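Local coordinates for protein neutral ceramidase (Pseudomonas aeruginosa, PDB 2ZWS) that hydrolyses the N-acyl linkage of ceramides to sphingosine and free fatty acid, and also catalyses the reverse synthesis, using a bound zinc ion, at residues Tyr534-His548 with Ser596-Thr608. Numbering follows the deposited sequence.
Sequences YRIGDKVTVAFVTGH and SKATISWSIPPGT
Ile604 is held at both its N and its O at the turn end of a ladder of nine backbone hydrogen bonds that joins the two segments antiparallel: Ile604 N donates to Asp538 O (2.9 Å), and Gly537 N donates to Ile604 O. Val540 with Trp602, Val542 with Ile600 and Phe544 with Ala598 each exchange two bonds, and Thr546 N closes the series on Ser596 O. Between these rungs alpha hydrogens face carbonyls, the shortest such approach being Ser601 CA to Val540 O at 3.0 Å. Phe544 O is gripped twice, by Ala598 N and, from above the carbonyl plane, by the hydroxyl of Thr546.

At the turn, Arg535 N reaches Asp538 OD1 at 2.9 Å, with the carboxylate met from above its plane, which ties down the type II turn from Arg535 to Asp538. On the same sheet face as Ser601 and Ser603, the extended chain of Lys539 runs alongside both serines, and one water joins Lys539 NZ to Ser601 OG.

Val540, Ile600, Phe544 and Trp602 line the other, apolar face, where Ile600 CD1 meets Phe544 CE2 at 3.9 Å. At its end, with CG1 anti to its carbonyl carbon (chi1 -57°), Ile604 lays CD1 against Tyr534 CB (3.6 Å) and Val540 CG2 (3.7 Å), while CG1 sits over one face of the Trp602 indole, toward its rim. Val540 CG2 also sits over the centre of the Tyr534 ring, 3.5 Å above its plane. The Trp602 side chain lies about 4 Å from that of Thr584, a magnesium ligand. Strand 611-622 packs beneath through Ile615 and His617, as one layer of a beta-sandwich does against another.

Tyr534 itself pairs with strand 629-642, so the turn carries the chain from one sheet to the other. Backbone bonds thus set the register, and alternating side chains set the sandwich interior against a face that is polar and watered around Lys539, Ser601 and Ser603 but buried against strand 526-528 at Ala543 and Val545.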
loop_
_atom_site.group_PDB
_atom_site.type_symbol
_atom_site.label_atom_id
_atom_site.label_comp_id
_atom_site.label_asym_id
_atom_site.label_seq_id
_atom_site.Cartn_x
_atom_site.Cartn_y
_atom_site.Cartn_z
ATOM N N TYR A 534 13.652 -28.528 19.214
ATOM C CA TYR A 534 14.173 -27.831 18.041
ATOM C C TYR A 534 15.365 -26.997 18.452
ATOM O O TYR A 534 15.548 -26.719 19.636
ATOM C CB TYR A 534 13.118 -26.875 17.450
ATOM C CG TYR A 534 11.855 -27.540 16.942
ATOM C CD1 TYR A 534 10.807 -27.848 17.803
ATOM C CD2 TYR A 534 11.706 -27.831 15.601
ATOM C CE1 TYR A 534 9.635 -28.452 17.330
ATOM C CE2 TYR A 534 10.539 -28.432 15.119
ATOM C CZ TYR A 534 9.523 -28.733 15.985
ATOM O OH TYR A 534 8.377 -29.325 15.531
ATOM N N ARG A 535 16.151 -26.593 17.458
ATOM C CA ARG A 535 17.285 -25.691 17.644
ATOM C C ARG A 535 16.984 -24.369 16.945
ATOM O O ARG A 535 16.143 -24.305 16.046
ATOM C CB ARG A 535 18.553 -26.283 17.029
ATOM C CG ARG A 535 18.884 -27.681 17.525
ATOM C CD ARG A 535 20.355 -27.991 17.361
ATOM N NE ARG A 535 20.746 -29.133 18.194
ATOM C CZ ARG A 535 21.185 -29.038 19.449
ATOM N NH1 ARG A 535 21.311 -27.847 20.036
ATOM N NH2 ARG A 535 21.511 -30.139 20.120
ATOM N N ILE A 536 17.695 -23.320 17.338
ATOM C CA ILE A 536 17.584 -22.046 16.648
ATOM C C ILE A 536 17.890 -22.258 15.160
ATOM O O ILE A 536 18.845 -22.966 14.800
ATOM C CB ILE A 536 18.494 -20.968 17.285
ATOM C CG1 ILE A 536 17.906 -20.535 18.633
ATOM C CG2 ILE A 536 18.618 -19.769 16.359
ATOM C CD1 ILE A 536 18.797 -19.571 19.450
ATOM N N GLY A 537 17.048 -21.682 14.302
ATOM C CA GLY A 537 17.207 -21.829 12.869
ATOM C C GLY A 537 16.263 -22.873 12.303
ATOM O O GLY A 537 16.049 -22.916 11.099
ATOM N N ASP A 538 15.707 -23.720 13.171
ATOM C CA ASP A 538 14.743 -24.720 12.728
ATOM C C ASP A 538 13.373 -24.106 12.521
ATOM O O ASP A 538 12.995 -23.143 13.209
ATOM C CB ASP A 538 14.615 -25.851 13.757
ATOM C CG ASP A 538 15.841 -26.773 13.805
ATOM O OD1 ASP A 538 15.912 -27.580 14.758
ATOM O OD2 ASP A 538 16.719 -26.718 12.909
ATOM N N LYS A 539 12.600 -24.709 11.616
ATOM C CA LYS A 539 11.205 -24.327 11.428
ATOM C C LYS A 539 10.262 -25.328 12.104
ATOM O O LYS A 539 10.326 -26.528 11.825
ATOM C CB LYS A 539 10.897 -24.248 9.938
ATOM C CG LYS A 539 9.541 -23.650 9.579
ATOM C CD LYS A 539 9.370 -23.775 8.057
ATOM C CE LYS A 539 8.426 -22.709 7.507
ATOM N NZ LYS A 539 8.038 -23.021 6.095
ATOM N N VAL A 540 9.408 -24.822 12.994
ATOM C CA VAL A 540 8.349 -25.608 13.655
ATOM C C VAL A 540 7.085 -25.524 12.782
ATOM O O VAL A 540 6.658 -24.418 12.433
ATOM C CB VAL A 540 8.024 -25.038 15.069
ATOM C CG1 VAL A 540 6.921 -25.858 15.781
ATOM C CG2 VAL A 540 9.280 -24.979 15.926
ATOM N N THR A 541 6.510 -26.672 12.414
ATOM C CA THR A 541 5.240 -26.679 11.666
ATOM C C THR A 541 4.211 -27.530 12.397
ATOM O O THR A 541 4.457 -28.695 12.761
ATOM C CB THR A 541 5.380 -27.108 10.161
ATOM O OG1 THR A 541 4.129 -26.937 9.459
ATOM C CG2 THR A 541 5.798 -28.535 10.039
ATOM N N VAL A 542 3.064 -26.909 12.641
ATOM C CA VAL A 542 1.941 -27.571 13.287
ATOM C C VAL A 542 0.661 -27.304 12.495
ATOM O O VAL A 542 0.655 -26.480 11.569
ATOM C CB VAL A 542 1.758 -27.089 14.748
ATOM C CG1 VAL A 542 3.033 -27.341 15.583
ATOM C CG2 VAL A 542 1.328 -25.606 14.799
ATOM N N ALA A 543 -0.432 -27.980 12.859
ATOM C CA ALA A 543 -1.665 -27.807 12.084
ATOM C C ALA A 543 -2.868 -28.146 12.927
ATOM O O ALA A 543 -2.784 -29.053 13.770
ATOM C CB ALA A 543 -1.656 -28.666 10.815
ATOM N N PHE A 544 -3.977 -27.456 12.650
ATOM C CA PHE A 544 -5.232 -27.565 13.430
ATOM C C PHE A 544 -6.438 -27.684 12.505
ATOM O O PHE A 544 -6.433 -27.133 11.405
ATOM C CB PHE A 544 -5.482 -26.278 14.209
ATOM C CG PHE A 544 -4.435 -25.946 15.233
ATOM C CD1 PHE A 544 -4.624 -26.253 16.581
ATOM C CD2 PHE A 544 -3.256 -25.309 14.841
ATOM C CE1 PHE A 544 -3.666 -25.907 17.511
ATOM C CE2 PHE A 544 -2.283 -24.989 15.773
ATOM C CZ PHE A 544 -2.498 -25.275 17.122
ATOM N N VAL A 545 -7.484 -28.387 12.961
ATOM C CA VAL A 545 -8.809 -28.351 12.313
ATOM C C VAL A 545 -9.329 -26.928 12.497
ATOM O O VAL A 545 -9.312 -26.413 13.614
ATOM C CB VAL A 545 -9.774 -29.351 13.011
ATOM C CG1 VAL A 545 -11.163 -29.252 12.443
ATOM C CG2 VAL A 545 -9.245 -30.776 12.898
ATOM N N THR A 546 -9.782 -26.280 11.425
ATOM C CA THR A 546 -10.178 -24.876 11.530
ATOM C C THR A 546 -11.491 -24.568 10.821
ATOM O O THR A 546 -12.185 -25.480 10.342
ATOM C CB THR A 546 -9.078 -23.948 10.975
ATOM O OG1 THR A 546 -7.801 -24.437 11.365
ATOM C CG2 THR A 546 -9.253 -22.557 11.533
ATOM N N GLY A 547 -11.842 -23.277 10.777
ATOM C CA GLY A 547 -12.929 -22.769 9.941
ATOM C C GLY A 547 -12.396 -21.648 9.046
ATOM O O GLY A 547 -11.275 -21.147 9.221
ATOM N N HIS A 548 -13.212 -21.253 8.085
ATOM C CA HIS A 548 -12.817 -20.298 7.053
ATOM C C HIS A 548 -12.453 -18.897 7.597
ATOM O O HIS A 548 -13.253 -18.290 8.293
ATOM C CB HIS A 548 -13.970 -20.149 6.077
ATOM C CG HIS A 548 -13.541 -19.753 4.704
ATOM N ND1 HIS A 548 -12.825 -18.599 4.443
ATOM C CD2 HIS A 548 -13.701 -20.373 3.511
ATOM C CE1 HIS A 548 -12.587 -18.522 3.146
ATOM N NE2 HIS A 548 -13.103 -19.588 2.558
ATOM N N SER A 596 -11.555 -27.731 6.838
ATOM C CA SER A 596 -10.341 -26.980 6.485
ATOM C C SER A 596 -9.257 -27.138 7.546
ATOM O O SER A 596 -9.533 -27.493 8.696
ATOM C CB SER A 596 -10.669 -25.490 6.253
ATOM O OG SER A 596 -11.258 -24.883 7.385
ATOM N N LYS A 597 -8.026 -26.835 7.154
ATOM C CA LYS A 597 -6.924 -26.925 8.083
ATOM C C LYS A 597 -6.108 -25.649 8.083
ATOM O O LYS A 597 -5.940 -24.979 7.046
ATOM C CB LYS A 597 -6.044 -28.138 7.795
ATOM C CG LYS A 597 -5.303 -28.079 6.492
ATOM C CD LYS A 597 -4.400 -29.293 6.310
ATOM C CE LYS A 597 -3.506 -29.114 5.117
ATOM N NZ LYS A 597 -2.502 -30.198 5.014
ATOM N N ALA A 598 -5.651 -25.298 9.282
ATOM C CA ALA A 598 -4.765 -24.152 9.477
ATOM C C ALA A 598 -3.384 -24.726 9.739
ATOM O O ALA A 598 -3.201 -25.446 10.694
ATOM C CB ALA A 598 -5.216 -23.359 10.666
ATOM N N THR A 599 -2.412 -24.411 8.890
ATOM C CA THR A 599 -1.045 -24.855 9.100
ATOM C C THR A 599 -0.259 -23.627 9.536
ATOM O O THR A 599 -0.314 -22.583 8.876
ATOM C CB THR A 599 -0.435 -25.443 7.819
ATOM O OG1 THR A 599 -1.250 -26.534 7.343
ATOM C CG2 THR A 599 0.994 -25.961 8.089
ATOM N N ILE A 600 0.416 -23.754 10.667
ATOM C CA ILE A 600 1.119 -22.637 11.289
ATOM C C ILE A 600 2.580 -23.018 11.444
ATOM O O ILE A 600 2.920 -24.110 11.902
ATOM C CB ILE A 600 0.488 -22.275 12.630
ATOM C CG1 ILE A 600 -0.889 -21.642 12.402
ATOM C CG2 ILE A 600 1.414 -21.376 13.439
ATOM C CD1 ILE A 600 -1.816 -21.756 13.596
ATOM N N SER A 601 3.459 -22.116 11.034
ATOM C CA SER A 601 4.873 -22.387 11.184
ATOM C C SER A 601 5.579 -21.264 11.888
ATOM O O SER A 601 5.133 -20.097 11.839
ATOM C CB SER A 601 5.511 -22.639 9.827
ATOM O OG SER A 601 5.415 -21.497 9.005
ATOM N N TRP A 602 6.689 -21.619 12.528
ATOM C CA TRP A 602 7.543 -20.654 13.218
ATOM C C TRP A 602 8.987 -20.992 12.892
ATOM O O TRP A 602 9.475 -22.076 13.235
ATOM C CB TRP A 602 7.308 -20.739 14.722
ATOM C CG TRP A 602 8.119 -19.749 15.551
ATOM C CD1 TRP A 602 8.426 -18.457 15.219
ATOM C CD2 TRP A 602 8.682 -19.978 16.865
ATOM N NE1 TRP A 602 9.151 -17.863 16.257
ATOM C CE2 TRP A 602 9.326 -18.773 17.258
ATOM C CE3 TRP A 602 8.716 -21.083 17.741
ATOM C CZ2 TRP A 602 9.992 -18.631 18.497
ATOM C CZ3 TRP A 602 9.373 -20.930 18.997
ATOM C CH2 TRP A 602 9.997 -19.712 19.348
ATOM N N SER A 603 9.676 -20.071 12.232
ATOM C CA SER A 603 11.105 -20.215 12.022
ATOM C C SER A 603 11.805 -19.554 13.201
ATOM O O SER A 603 11.727 -18.338 13.365
ATOM C CB SER A 603 11.491 -19.576 10.695
ATOM O OG SER A 603 10.837 -20.254 9.624
ATOM N N ILE A 604 12.467 -20.363 14.034
ATOM C CA ILE A 604 12.994 -19.895 15.326
ATOM C C ILE A 604 14.233 -19.039 15.082
ATOM O O ILE A 604 15.247 -19.555 14.606
ATOM C CB ILE A 604 13.354 -21.101 16.254
ATOM C CG1 ILE A 604 12.140 -22.003 16.483
ATOM C CG2 ILE A 604 13.898 -20.603 17.586
ATOM C CD1 ILE A 604 12.503 -23.428 16.838
ATOM N N PRO A 605 14.133 -17.715 15.356
ATOM C CA PRO A 605 15.232 -16.807 15.002
ATOM C C PRO A 605 16.373 -16.786 16.019
ATOM O O PRO A 605 16.165 -17.153 17.168
ATOM C CB PRO A 605 14.536 -15.444 14.976
ATOM C CG PRO A 605 13.530 -15.542 16.063
ATOM C CD PRO A 605 12.995 -16.985 15.952
ATOM N N PRO A 606 17.568 -16.323 15.604
ATOM C CA PRO A 606 18.666 -16.089 16.555
ATOM C C PRO A 606 18.197 -15.220 17.701
ATOM O O PRO A 606 17.445 -14.260 17.488
ATOM C CB PRO A 606 19.696 -15.336 15.717
ATOM C CG PRO A 606 19.448 -15.804 14.317
ATOM C CD PRO A 606 17.962 -16.016 14.213
ATOM N N GLY A 607 18.602 -15.572 18.914
ATOM C CA GLY A 607 18.227 -14.800 20.082
ATOM C C GLY A 607 17.019 -15.277 20.851
ATOM O O GLY A 607 16.674 -14.673 21.866
ATOM N N THR A 608 16.342 -16.342 20.400
ATOM C CA THR A 608 15.215 -16.903 21.149
ATOM C C THR A 608 15.735 -17.621 22.388
ATOM O O THR A 608 16.704 -18.381 22.293
ATOM C CB THR A 608 14.436 -17.923 20.302
ATOM O OG1 THR A 608 15.365 -18.789 19.650
ATOM C CG2 THR A 608 13.609 -17.227 19.261
HETATM O O HOH W 1 13.769 -21.729 9.675
HETATM O O HOH W 2 5.255 -22.453 6.547
HETATM O O HOH W 3 -12.493 -28.171 9.509
#